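Local coordinates for protein N-acetylglucosamine-6-phosphate deacetylase (Thermotoga maritima, PDB 1O12) that probably removes the acetyl group from N-acetylglucosamine 6-phosphate, acting as a metal-dependent hydrolase of the NagA family, at residues Leu53-Val58 and Gly343-Gly348; Thr88-Thr93 and Ser118-Gly123; Arg350-Leu355 and Thr365-Glu370. All coordinates share one frame; numbering follows the deposited sequence.

Overall arrangement
From the N terminus, strand 52-59 comes first and takes part in contact 1, whose partner 343-348 lies far along the chain, so that this contact closes a loop of nearly 300 residues. Contact 2 falls within that long loop: strands 87-93 and 121-127 pair in parallel, with helix 99-115 between them. Contact 3 follows in series, a hairpin formed once the long loop is closed. Strand 52-59 touches all three. F57 O receives T88 N from contact 2, whereas M54 and G56 bond to V354 and D352 of contact 3; T88 also packs directly on D352 and K367. The barrel strands of contact 2 are thereby joined to the small β-structure built from both ends of the chain.

Contact 1 (Leu53-Val58 and Gly343-Gly348); sequences LMPGFV and GRIAEG
Strand 52-59 runs from the small β-structure that flanks the barrel, as in other amidohydrolases of this fold, into the catalytic barrel, and on the way its L53 and P55 pack against G343 and I345, in the loop that follows helix 322-336. The contact is chiefly apolar. I345 does the reaching: CG1 lies beside the backbone N (chi1 -64°) and chi2 is extended, which carries CD1 across to the strand. There CD1 rests 3.4 Å from L53 O and 3.9 Å from L53 CD2, the two side chains meeting at a slant. L53 presents this branch because its CG is anti to the backbone N (chi1 -167°) and beside the carbonyl carbon. P55 occupies the other half of the contact. Its ring is laid against the backbone of the loop, with P55 CB 3.5 Å from G343 C, and P55 CG adds a looser touch on I345 CG1 at 4.1 Å. G343 meets the proline through main-chain atoms alone, and its positive phi favours glycine. Past the ring a water bridges the two backbones, giving a hydrogen to G56 O at 2.6 Å and accepting a weak bond from G343 N at 3.3 Å. D22 OD1 accepts the backbone N of I345 and forms a salt bridge with R344 NE. Around the contact, V32 of strand 26-35 touches both L53 and I345, L353 of strand 353-356 also meets I345, and helix 322-336 reaches P55 through S330 and selenomethionine M54 through A326.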
ATOM      1  N   LEU A  53       8.704   0.585  31.212  1.00 34.05           N
ATOM      2  CA  LEU A  53       7.367   0.766  31.784  1.00 33.51           C
ATOM      3  C   LEU A  53       6.511   1.322  30.655  1.00 35.10           C
ATOM      4  O   LEU A  53       6.857   2.350  30.056  1.00 35.20           O
ATOM      5  CB  LEU A  53       7.380   1.767  32.929  1.00 31.43           C
ATOM      6  CG  LEU A  53       6.088   1.770  33.755  1.00 32.95           C
ATOM      7  CD1 LEU A  53       6.090   0.550  34.649  1.00 32.99           C
ATOM      8  CD2 LEU A  53       5.967   3.041  34.624  1.00 32.59           C
HETATM    9  N   MSE A  54       5.413   0.640  30.350  1.00 35.05           N
HETATM   10  CA  MSE A  54       4.523   1.079  29.282  1.00 36.50           C
HETATM   11  C   MSE A  54       3.071   1.069  29.761  1.00 35.17           C
HETATM   12  O   MSE A  54       2.754   0.470  30.800  1.00 34.74           O
HETATM   13  CB  MSE A  54       4.614   0.133  28.077  1.00 37.30           C
HETATM   14  CG  MSE A  54       6.004  -0.204  27.574  1.00 40.85           C
HETATM   15 SE   MSE A  54       5.916  -1.447  26.020  1.00 49.02          SE
HETATM   16  CE  MSE A  54       5.041  -0.191  24.763  1.00 42.18           C
ATOM     17  N   PRO A  55       2.173   1.729  29.006  1.00 33.12           N
ATOM     18  CA  PRO A  55       0.748   1.760  29.374  1.00 32.22           C
ATOM     19  C   PRO A  55       0.238   0.316  29.289  1.00 29.96           C
ATOM     20  O   PRO A  55       0.723  -0.449  28.465  1.00 29.22           O
ATOM     21  CB  PRO A  55       0.126   2.645  28.290  1.00 30.71           C
ATOM     22  CG  PRO A  55       1.261   3.556  27.925  1.00 31.99           C
ATOM     23  CD  PRO A  55       2.439   2.608  27.857  1.00 31.34           C
ATOM     24  N   GLY A  56      -0.702  -0.062  30.152  1.00 29.15           N
ATOM     25  CA  GLY A  56      -1.224  -1.416  30.117  1.00 27.59           C
ATOM     26  C   GLY A  56      -1.758  -1.747  28.722  1.00 27.80           C
ATOM     27  O   GLY A  56      -2.492  -0.965  28.139  1.00 25.10           O
ATOM     28  N   PHE A  57      -1.370  -2.899  28.186  1.00 27.54           N
ATOM     29  CA  PHE A  57      -1.807  -3.323  26.865  1.00 28.58           C
ATOM     30  C   PHE A  57      -3.323  -3.444  26.834  1.00 29.49           C
ATOM     31  O   PHE A  57      -3.957  -3.665  27.871  1.00 28.65           O
ATOM     32  CB  PHE A  57      -1.185  -4.669  26.503  1.00 26.76           C
ATOM     33  CG  PHE A  57       0.319  -4.638  26.437  1.00 29.05           C
ATOM     34  CD1 PHE A  57       1.067  -5.784  26.709  1.00 29.47           C
ATOM     35  CD2 PHE A  57       0.992  -3.459  26.099  1.00 28.34           C
ATOM     36  CE1 PHE A  57       2.458  -5.757  26.647  1.00 29.80           C
ATOM     37  CE2 PHE A  57       2.383  -3.419  26.034  1.00 26.16           C
ATOM     38  CZ  PHE A  57       3.115  -4.563  26.307  1.00 29.27           C
ATOM     39  N   VAL A  58      -3.873  -3.296  25.629  1.00 28.40           N
ATOM     40  CA  VAL A  58      -5.289  -3.369  25.370  1.00 27.21           C
ATOM     41  C   VAL A  58      -5.560  -4.344  24.212  1.00 31.18           C
ATOM     42  O   VAL A  58      -5.044  -4.151  23.099  1.00 31.39           O
ATOM     43  CB  VAL A  58      -5.835  -1.963  24.999  1.00 27.04           C
ATOM     44  CG1 VAL A  58      -7.330  -2.065  24.699  1.00 22.31           C
ATOM     45  CG2 VAL A  58      -5.543  -0.947  26.153  1.00 21.19           C
ATOM     46  N   GLY A 343      -3.960   4.263  28.340  1.00 39.56           N
ATOM     47  CA  GLY A 343      -3.008   4.285  27.235  1.00 39.15           C
ATOM     48  C   GLY A 343      -1.946   5.362  27.343  1.00 39.46           C
ATOM     49  O   GLY A 343      -1.326   5.753  26.359  1.00 39.17           O
ATOM     50  N   ARG A 344      -1.721   5.835  28.558  1.00 39.24           N
ATOM     51  CA  ARG A 344      -0.752   6.884  28.784  1.00 38.57           C
ATOM     52  C   ARG A 344      -0.046   6.696  30.116  1.00 38.69           C
ATOM     53  O   ARG A 344      -0.518   5.974  30.998  1.00 37.81           O
ATOM     54  CB  ARG A 344      -1.463   8.247  28.816  1.00 37.88           C
ATOM     55  CG  ARG A 344      -2.186   8.656  27.524  1.00 36.70           C
ATOM     56  CD  ARG A 344      -1.182   9.006  26.445  1.00 35.71           C
ATOM     57  NE  ARG A 344      -0.267  10.094  26.811  1.00 34.01           N
ATOM     58  CZ  ARG A 344      -0.615  11.378  26.973  1.00 36.09           C
ATOM     59  NH1 ARG A 344      -1.882  11.766  26.810  1.00 31.24           N
ATOM     60  NH2 ARG A 344       0.325  12.289  27.264  1.00 35.18           N
ATOM     61  N   ILE A 345       1.110   7.340  30.218  1.00 38.91           N
ATOM     62  CA  ILE A 345       1.889   7.390  31.438  1.00 38.67           C
ATOM     63  C   ILE A 345       2.135   8.877  31.542  1.00 39.50           C
ATOM     64  O   ILE A 345       3.213   9.363  31.210  1.00 40.05           O
ATOM     65  CB  ILE A 345       3.263   6.701  31.379  1.00 36.64           C
ATOM     66  CG1 ILE A 345       3.108   5.192  31.156  1.00 33.95           C
ATOM     67  CG2 ILE A 345       3.985   6.945  32.727  1.00 35.01           C
ATOM     68  CD1 ILE A 345       4.432   4.411  31.289  1.00 30.64           C
ATOM     69  N   ALA A 346       1.101   9.582  31.975  1.00 40.15           N
ATOM     70  CA  ALA A 346       1.134  11.026  32.144  1.00 41.42           C
ATOM     71  C   ALA A 346       0.307  11.408  33.382  1.00 41.90           C
ATOM     72  O   ALA A 346      -0.664  10.748  33.742  1.00 40.18           O
ATOM     73  CB  ALA A 346       0.557  11.710  30.883  1.00 40.59           C
ATOM     74  N   GLU A 347       0.689  12.491  34.028  1.00 44.45           N
ATOM     75  CA  GLU A 347      -0.032  12.947  35.198  1.00 47.36           C
ATOM     76  C   GLU A 347      -1.518  13.172  34.937  1.00 47.74           C
ATOM     77  O   GLU A 347      -1.903  13.815  33.963  1.00 48.41           O
ATOM     78  CB  GLU A 347       0.627  14.211  35.725  1.00 48.86           C
ATOM     79  CG  GLU A 347       1.866  13.876  36.515  1.00 54.16           C
ATOM     80  CD  GLU A 347       2.769  15.060  36.765  1.00 56.68           C
ATOM     81  OE1 GLU A 347       2.222  16.184  36.914  1.00 58.02           O
ATOM     82  OE2 GLU A 347       4.015  14.851  36.826  1.00 55.20           O
ATOM     83  N   GLY A 348      -2.345  12.597  35.806  1.00 48.00           N
ATOM     84  CA  GLY A 348      -3.782  12.744  35.693  1.00 46.78           C
ATOM     85  C   GLY A 348      -4.520  11.548  35.134  1.00 46.16           C
ATOM     86  O   GLY A 348      -5.749  11.495  35.184  1.00 46.87           O
TER
HETATM   87  O   HOH W   1      -3.899   1.011  28.928  1.00 30.14           O

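Contact 2 (Thr88-Thr93 and Ser118-Gly123); sequences TTFLAT and STSLLG
S120 O takes the N-H of F90 at 2.8 Å, the donor tilted 29° from the carbonyl plane, and also meets the CA of T89 in a CA-H...O contact of 3.1 Å. F90 O accepts L122 N at 2.9 Å, almost in line with the carbonyl bond, so that these two bonds flank the parallel F90/L121 pair; A92 N to G123 O is longer, 3.2 Å, and more bent (140° at the hydrogen). The F90 ring is touched over one face by L121 CD1, 4.3 Å from the ring centroid, and at an edge by S120 OG, in plane and 3.5 Å from CE2. The first torsion (chi1 80°) sets CG between the backbone N and the carbonyl carbon, bringing the ring alongside segment 118-123. An alanine here would probably leave L121 CD1 without the face it covers and open a gap toward M78 and L82. The L91 and L122 side chains run together in the same direction, L91 CD1 3.5 Å from L122 CB. Ahead of the strand, T119 OG1 accepts L121 N in an ST turn. The pair belongs to a β-α-β unit of the barrel, in which helix 99-115 connects the strands and touches L121, while helix 75-83 packs on F90 and A92.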
ATOM      1  N   THR A  88      -4.342  -4.967  30.444  1.00 31.31           N
ATOM      2  CA  THR A  88      -5.173  -4.418  31.495  1.00 30.95           C
ATOM      3  C   THR A  88      -6.584  -3.979  31.039  1.00 31.42           C
ATOM      4  O   THR A  88      -7.361  -3.455  31.831  1.00 32.84           O
ATOM      5  CB  THR A  88      -4.460  -3.244  32.161  1.00 31.25           C
ATOM      6  OG1 THR A  88      -4.050  -2.309  31.161  1.00 30.79           O
ATOM      7  CG2 THR A  88      -3.254  -3.728  32.927  1.00 31.08           C
ATOM      8  N   THR A  89      -6.892  -4.152  29.759  1.00 29.53           N
ATOM      9  CA  THR A  89      -8.206  -3.835  29.228  1.00 28.17           C
ATOM     10  C   THR A  89      -8.406  -4.757  28.039  1.00 28.49           C
ATOM     11  O   THR A  89      -7.549  -4.847  27.156  1.00 28.23           O
ATOM     12  CB  THR A  89      -8.359  -2.384  28.708  1.00 27.28           C
ATOM     13  OG1 THR A  89      -8.114  -1.449  29.759  1.00 30.73           O
ATOM     14  CG2 THR A  89      -9.786  -2.160  28.204  1.00 27.70           C
ATOM     15  N   PHE A  90      -9.526  -5.464  28.026  1.00 27.79           N
ATOM     16  CA  PHE A  90      -9.824  -6.341  26.911  1.00 26.98           C
ATOM     17  C   PHE A  90     -11.324  -6.416  26.633  1.00 27.88           C
ATOM     18  O   PHE A  90     -12.172  -5.980  27.429  1.00 26.30           O
ATOM     19  CB  PHE A  90      -9.223  -7.728  27.132  1.00 24.95           C
ATOM     20  CG  PHE A  90     -10.022  -8.631  28.055  1.00 26.50           C
ATOM     21  CD1 PHE A  90     -10.827  -9.659  27.528  1.00 28.30           C
ATOM     22  CD2 PHE A  90      -9.890  -8.535  29.429  1.00 23.70           C
ATOM     23  CE1 PHE A  90     -11.470 -10.580  28.377  1.00 27.68           C
ATOM     24  CE2 PHE A  90     -10.517  -9.432  30.266  1.00 25.59           C
ATOM     25  CZ  PHE A  90     -11.310 -10.463  29.741  1.00 26.04           C
ATOM     26  N   LEU A  91     -11.618  -6.941  25.454  1.00 29.29           N
ATOM     27  CA  LEU A  91     -12.968  -7.107  24.962  1.00 28.72           C
ATOM     28  C   LEU A  91     -13.107  -8.578  24.588  1.00 29.35           C
ATOM     29  O   LEU A  91     -12.452  -9.064  23.649  1.00 27.53           O
ATOM     30  CB  LEU A  91     -13.158  -6.213  23.725  1.00 28.09           C
ATOM     31  CG  LEU A  91     -14.107  -5.013  23.668  1.00 28.20           C
ATOM     32  CD1 LEU A  91     -14.157  -4.274  24.988  1.00 25.03           C
ATOM     33  CD2 LEU A  91     -13.666  -4.107  22.507  1.00 26.15           C
ATOM     34  N   ALA A  92     -13.935  -9.280  25.360  1.00 30.89           N
ATOM     35  CA  ALA A  92     -14.243 -10.691  25.135  1.00 30.35           C
ATOM     36  C   ALA A  92     -15.012 -10.665  23.822  1.00 30.46           C
ATOM     37  O   ALA A  92     -16.065 -10.077  23.724  1.00 32.49           O
ATOM     38  CB  ALA A  92     -15.105 -11.215  26.266  1.00 30.13           C
ATOM     39  N   THR A  93     -14.462 -11.302  22.808  1.00 32.74           N
ATOM     40  CA  THR A  93     -15.027 -11.285  21.471  1.00 33.78           C
ATOM     41  C   THR A  93     -15.810 -12.524  21.129  1.00 34.82           C
ATOM     42  O   THR A  93     -15.378 -13.640  21.389  1.00 37.85           O
ATOM     43  CB  THR A  93     -13.881 -11.086  20.443  1.00 33.57           C
ATOM     44  OG1 THR A  93     -13.002 -10.065  20.941  1.00 32.53           O
ATOM     45  CG2 THR A  93     -14.417 -10.669  19.068  1.00 31.12           C
ATOM     46  N   SER A 118     -13.315  -3.327  39.228  1.00 36.25           N
ATOM     47  CA  SER A 118     -12.000  -2.911  38.772  1.00 36.36           C
ATOM     48  C   SER A 118     -11.397  -3.869  37.700  1.00 35.21           C
ATOM     49  O   SER A 118     -10.199  -3.818  37.409  1.00 33.48           O
ATOM     50  CB  SER A 118     -11.034  -2.722  39.960  1.00 35.00           C
ATOM     51  OG  SER A 118     -10.574  -3.962  40.452  1.00 39.93           O
ATOM     52  N   THR A 119     -12.245  -4.710  37.103  1.00 32.97           N
ATOM     53  CA  THR A 119     -11.829  -5.659  36.059  1.00 31.72           C
ATOM     54  C   THR A 119     -11.211  -5.064  34.776  1.00 31.28           C
ATOM     55  O   THR A 119     -11.420  -3.896  34.414  1.00 29.97           O
ATOM     56  CB  THR A 119     -13.027  -6.548  35.581  1.00 31.99           C
ATOM     57  OG1 THR A 119     -12.553  -7.453  34.585  1.00 29.66           O
ATOM     58  CG2 THR A 119     -14.144  -5.705  34.953  1.00 27.54           C
ATOM     59  N   SER A 120     -10.476  -5.902  34.068  1.00 30.38           N
ATOM     60  CA  SER A 120      -9.865  -5.478  32.823  1.00 30.47           C
ATOM     61  C   SER A 120     -10.882  -5.652  31.686  1.00 30.67           C
ATOM     62  O   SER A 120     -10.663  -5.208  30.568  1.00 31.95           O
ATOM     63  CB  SER A 120      -8.565  -6.271  32.565  1.00 31.05           C
ATOM     64  OG  SER A 120      -8.751  -7.679  32.706  1.00 33.15           O
ATOM     65  N   LEU A 121     -12.018  -6.267  31.982  1.00 30.39           N
ATOM     66  CA  LEU A 121     -13.042  -6.464  30.964  1.00 30.00           C
ATOM     67  C   LEU A 121     -13.853  -5.191  30.685  1.00 29.97           C
ATOM     68  O   LEU A 121     -14.656  -4.752  31.499  1.00 31.17           O
ATOM     69  CB  LEU A 121     -13.970  -7.586  31.385  1.00 28.63           C
ATOM     70  CG  LEU A 121     -15.198  -7.794  30.504  1.00 31.92           C
ATOM     71  CD1 LEU A 121     -14.799  -8.508  29.216  1.00 32.29           C
ATOM     72  CD2 LEU A 121     -16.230  -8.641  31.261  1.00 32.78           C
ATOM     73  N   LEU A 122     -13.636  -4.601  29.523  1.00 30.09           N
ATOM     74  CA  LEU A 122     -14.335  -3.390  29.146  1.00 30.24           C
ATOM     75  C   LEU A 122     -15.717  -3.755  28.642  1.00 30.59           C
ATOM     76  O   LEU A 122     -16.668  -3.004  28.785  1.00 32.08           O
ATOM     77  CB  LEU A 122     -13.591  -2.687  28.028  1.00 31.14           C
ATOM     78  CG  LEU A 122     -13.663  -1.157  27.854  1.00 32.91           C
ATOM     79  CD1 LEU A 122     -13.952  -0.834  26.403  1.00 30.36           C
ATOM     80  CD2 LEU A 122     -14.668  -0.531  28.774  1.00 29.29           C
ATOM     81  N   GLY A 123     -15.825  -4.918  28.036  1.00 31.48           N
ATOM     82  CA  GLY A 123     -17.106  -5.323  27.513  1.00 31.72           C
ATOM     83  C   GLY A 123     -17.002  -6.451  26.509  1.00 32.51           C
ATOM     84  O   GLY A 123     -16.106  -7.314  26.580  1.00 31.37           O
TER

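Contact 3 (Arg350-Leu355 and Thr365-Glu370); sequences RADLVL and TIKEGE
The D352 carboxylate reaches back to K367 and E368 at the open end of the β-hairpin formed by strands 353-356 and 362-367, and its two oxygens divide the work. OD1 accepts the backbone N of E368 at 2.8 Å, met nearly along its C-O direction. OD2 forms a salt bridge with K367 NZ at 2.9 Å, the ammonium lying above the carboxylate plane. The D352 and K367 side chains run alongside each other, and K367 reaches the oxygen through bends at chi2 and chi4. With both oxygens engaged, the carboxylate is held against rotation; a weak, long ion pair to R342 adds to the positive surroundings. A second salt bridge lies farther out: R350 NE meets E368 OE2 at 2.7 Å, the guanidinium and carboxylate planes turned 71° apart. Bends at chi2 and chi3 bring the arginine to this oxygen. D352 OD1 and E368 OE2 lie 4.6 Å apart, near enough that their charges would probably repel, an effect the arginine and lysine are likely to offset.

These groups are positioned by the antiparallel backbone pairing. L353 and I366 form a hydrogen-bonded pair, with L353 N to I366 O at 2.8 Å and I366 N to L353 O at the same length. Beyond it, G369 N makes a weak bond to A351 O, and I366 CG2 approaches that same oxygen. E368 and G369 themselves form the two-residue turn into strand 370-374, closed by reciprocal backbone bonds between K367 and E370. On the other edge of the hairpin strand 52-59 pairs with D352 and V354 through G56 and M54. At the next step along the ladder V354 and T365 follow as a non-hydrogen-bonded pair. The T365 hydroxyl, OG1, bonds to Y83 O, and T365 CG2 stands 3.9 Å from L353 O.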
ATOM      1  N   ARG A 350      -5.187   7.135  34.493  1.00 41.83           N
ATOM      2  CA  ARG A 350      -5.283   5.889  35.235  1.00 42.65           C
ATOM      3  C   ARG A 350      -3.986   5.079  35.241  1.00 40.42           C
ATOM      4  O   ARG A 350      -3.314   4.929  34.213  1.00 38.18           O
ATOM      5  CB  ARG A 350      -6.409   5.016  34.666  1.00 46.90           C
ATOM      6  CG  ARG A 350      -7.749   5.729  34.565  1.00 53.66           C
ATOM      7  CD  ARG A 350      -8.397   5.963  35.919  1.00 58.81           C
ATOM      8  NE  ARG A 350      -9.303   4.876  36.310  1.00 65.89           N
ATOM      9  CZ  ARG A 350     -10.442   4.542  35.682  1.00 68.34           C
ATOM     10  NH1 ARG A 350     -10.862   5.205  34.597  1.00 67.69           N
ATOM     11  NH2 ARG A 350     -11.175   3.530  36.157  1.00 70.42           N
ATOM     12  N   ALA A 351      -3.654   4.528  36.406  1.00 37.78           N
ATOM     13  CA  ALA A 351      -2.450   3.732  36.513  1.00 36.89           C
ATOM     14  C   ALA A 351      -2.585   2.280  36.020  1.00 35.78           C
ATOM     15  O   ALA A 351      -2.495   1.346  36.804  1.00 32.62           O
ATOM     16  CB  ALA A 351      -1.914   3.757  37.942  1.00 35.97           C
ATOM     17  N   ASP A 352      -2.836   2.096  34.725  1.00 35.91           N
ATOM     18  CA  ASP A 352      -2.866   0.738  34.165  1.00 36.33           C
ATOM     19  C   ASP A 352      -1.497   0.687  33.476  1.00 36.20           C
ATOM     20  O   ASP A 352      -1.248   1.382  32.477  1.00 34.81           O
ATOM     21  CB  ASP A 352      -4.015   0.554  33.158  1.00 38.44           C
ATOM     22  CG  ASP A 352      -5.403   0.474  33.838  1.00 39.54           C
ATOM     23  OD1 ASP A 352      -5.458   0.348  35.085  1.00 38.74           O
ATOM     24  OD2 ASP A 352      -6.438   0.526  33.122  1.00 40.17           O
ATOM     25  N   LEU A 353      -0.592  -0.111  34.034  1.00 36.00           N
ATOM     26  CA  LEU A 353       0.764  -0.168  33.509  1.00 34.65           C
ATOM     27  C   LEU A 353       1.348  -1.557  33.408  1.00 35.14           C
ATOM     28  O   LEU A 353       0.878  -2.484  34.059  1.00 35.22           O
ATOM     29  CB  LEU A 353       1.674   0.652  34.409  1.00 33.60           C
ATOM     30  CG  LEU A 353       1.261   2.070  34.767  1.00 33.35           C
ATOM     31  CD1 LEU A 353       1.879   2.457  36.104  1.00 31.16           C
ATOM     32  CD2 LEU A 353       1.694   3.008  33.650  1.00 32.38           C
ATOM     33  N   VAL A 354       2.375  -1.697  32.572  1.00 34.28           N
ATOM     34  CA  VAL A 354       3.061  -2.963  32.454  1.00 34.04           C
ATOM     35  C   VAL A 354       4.563  -2.701  32.491  1.00 36.57           C
ATOM     36  O   VAL A 354       5.082  -1.825  31.789  1.00 37.02           O
ATOM     37  CB  VAL A 354       2.683  -3.721  31.153  1.00 33.88           C
ATOM     38  CG1 VAL A 354       2.955  -2.861  29.922  1.00 31.54           C
ATOM     39  CG2 VAL A 354       3.446  -5.055  31.090  1.00 29.33           C
ATOM     40  N   LEU A 355       5.261  -3.443  33.341  1.00 38.12           N
ATOM     41  CA  LEU A 355       6.714  -3.319  33.440  1.00 39.19           C
ATOM     42  C   LEU A 355       7.323  -4.511  32.693  1.00 39.06           C
ATOM     43  O   LEU A 355       6.856  -5.638  32.853  1.00 39.64           O
ATOM     44  CB  LEU A 355       7.160  -3.346  34.896  1.00 40.05           C
ATOM     45  CG  LEU A 355       8.644  -3.009  35.086  1.00 43.06           C
ATOM     46  CD1 LEU A 355       8.865  -1.488  34.873  1.00 42.16           C
ATOM     47  CD2 LEU A 355       9.083  -3.435  36.491  1.00 41.27           C
ATOM     48  N   THR A 365       2.431  -6.367  36.102  1.00 35.84           N
ATOM     49  CA  THR A 365       1.279  -5.672  35.559  1.00 34.35           C
ATOM     50  C   THR A 365       0.552  -4.979  36.691  1.00 34.42           C
ATOM     51  O   THR A 365       0.427  -5.512  37.786  1.00 35.63           O
ATOM     52  CB  THR A 365       0.329  -6.670  34.828  1.00 34.15           C
ATOM     53  OG1 THR A 365       1.067  -7.361  33.811  1.00 32.34           O
ATOM     54  CG2 THR A 365      -0.845  -5.954  34.181  1.00 32.28           C
ATOM     55  N   ILE A 366       0.086  -3.773  36.420  1.00 34.03           N
ATOM     56  CA  ILE A 366      -0.629  -2.972  37.388  1.00 33.22           C
ATOM     57  C   ILE A 366      -1.933  -2.534  36.766  1.00 35.77           C
ATOM     58  O   ILE A 366      -1.936  -2.030  35.656  1.00 37.98           O
ATOM     59  CB  ILE A 366       0.207  -1.749  37.757  1.00 32.27           C
ATOM     60  CG1 ILE A 366       1.529  -2.243  38.386  1.00 30.82           C
ATOM     61  CG2 ILE A 366      -0.597  -0.791  38.667  1.00 29.07           C
ATOM     62  CD1 ILE A 366       2.618  -1.214  38.471  1.00 29.04           C
ATOM     63  N   LYS A 367      -3.036  -2.738  37.483  1.00 37.97           N
ATOM     64  CA  LYS A 367      -4.391  -2.370  37.036  1.00 37.47           C
ATOM     65  C   LYS A 367      -4.894  -1.462  38.156  1.00 38.78           C
ATOM     66  O   LYS A 367      -4.944  -1.891  39.303  1.00 38.35           O
ATOM     67  CB  LYS A 367      -5.274  -3.627  36.986  1.00 37.30           C
ATOM     68  CG  LYS A 367      -6.284  -3.710  35.879  1.00 36.63           C
ATOM     69  CD  LYS A 367      -7.203  -2.528  35.825  1.00 35.76           C
ATOM     70  CE  LYS A 367      -8.153  -2.666  34.652  1.00 35.37           C
ATOM     71  NZ  LYS A 367      -8.458  -1.381  33.954  1.00 36.88           N
ATOM     72  N   GLU A 368      -5.259  -0.221  37.859  1.00 39.78           N
ATOM     73  CA  GLU A 368      -5.716   0.648  38.935  1.00 43.09           C
ATOM     74  C   GLU A 368      -4.747   0.613  40.130  1.00 44.25           C
ATOM     75  O   GLU A 368      -5.100   0.094  41.188  1.00 44.76           O
ATOM     76  CB  GLU A 368      -7.098   0.203  39.430  1.00 43.99           C
ATOM     77  CG  GLU A 368      -8.250   0.782  38.659  1.00 46.49           C
ATOM     78  CD  GLU A 368      -8.308   2.301  38.764  1.00 47.63           C
ATOM     79  OE1 GLU A 368      -8.609   2.811  39.865  1.00 48.81           O
ATOM     80  OE2 GLU A 368      -8.050   2.988  37.747  1.00 48.68           O
ATOM     81  N   GLY A 369      -3.531   1.133  39.953  1.00 44.04           N
ATOM     82  CA  GLY A 369      -2.551   1.166  41.029  1.00 43.87           C
ATOM     83  C   GLY A 369      -2.278  -0.088  41.852  1.00 44.29           C
ATOM     84  O   GLY A 369      -1.480  -0.040  42.791  1.00 46.24           O
ATOM     85  N   GLU A 370      -2.923  -1.201  41.527  1.00 43.59           N
ATOM     86  CA  GLU A 370      -2.688  -2.448  42.247  1.00 43.33           C
ATOM     87  C   GLU A 370      -1.939  -3.440  41.349  1.00 42.52           C
ATOM     88  O   GLU A 370      -2.329  -3.677  40.201  1.00 42.33           O
ATOM     89  CB  GLU A 370      -4.016  -3.091  42.683  1.00 45.39           C
ATOM     90  CG  GLU A 370      -4.900  -2.221  43.590  1.00 51.68           C
ATOM     91  CD  GLU A 370      -4.277  -1.955  44.966  1.00 55.08           C
ATOM     92  OE1 GLU A 370      -3.855  -2.939  45.618  1.00 56.12           O
ATOM     93  OE2 GLU A 370      -4.221  -0.769  45.395  1.00 55.43           O
TER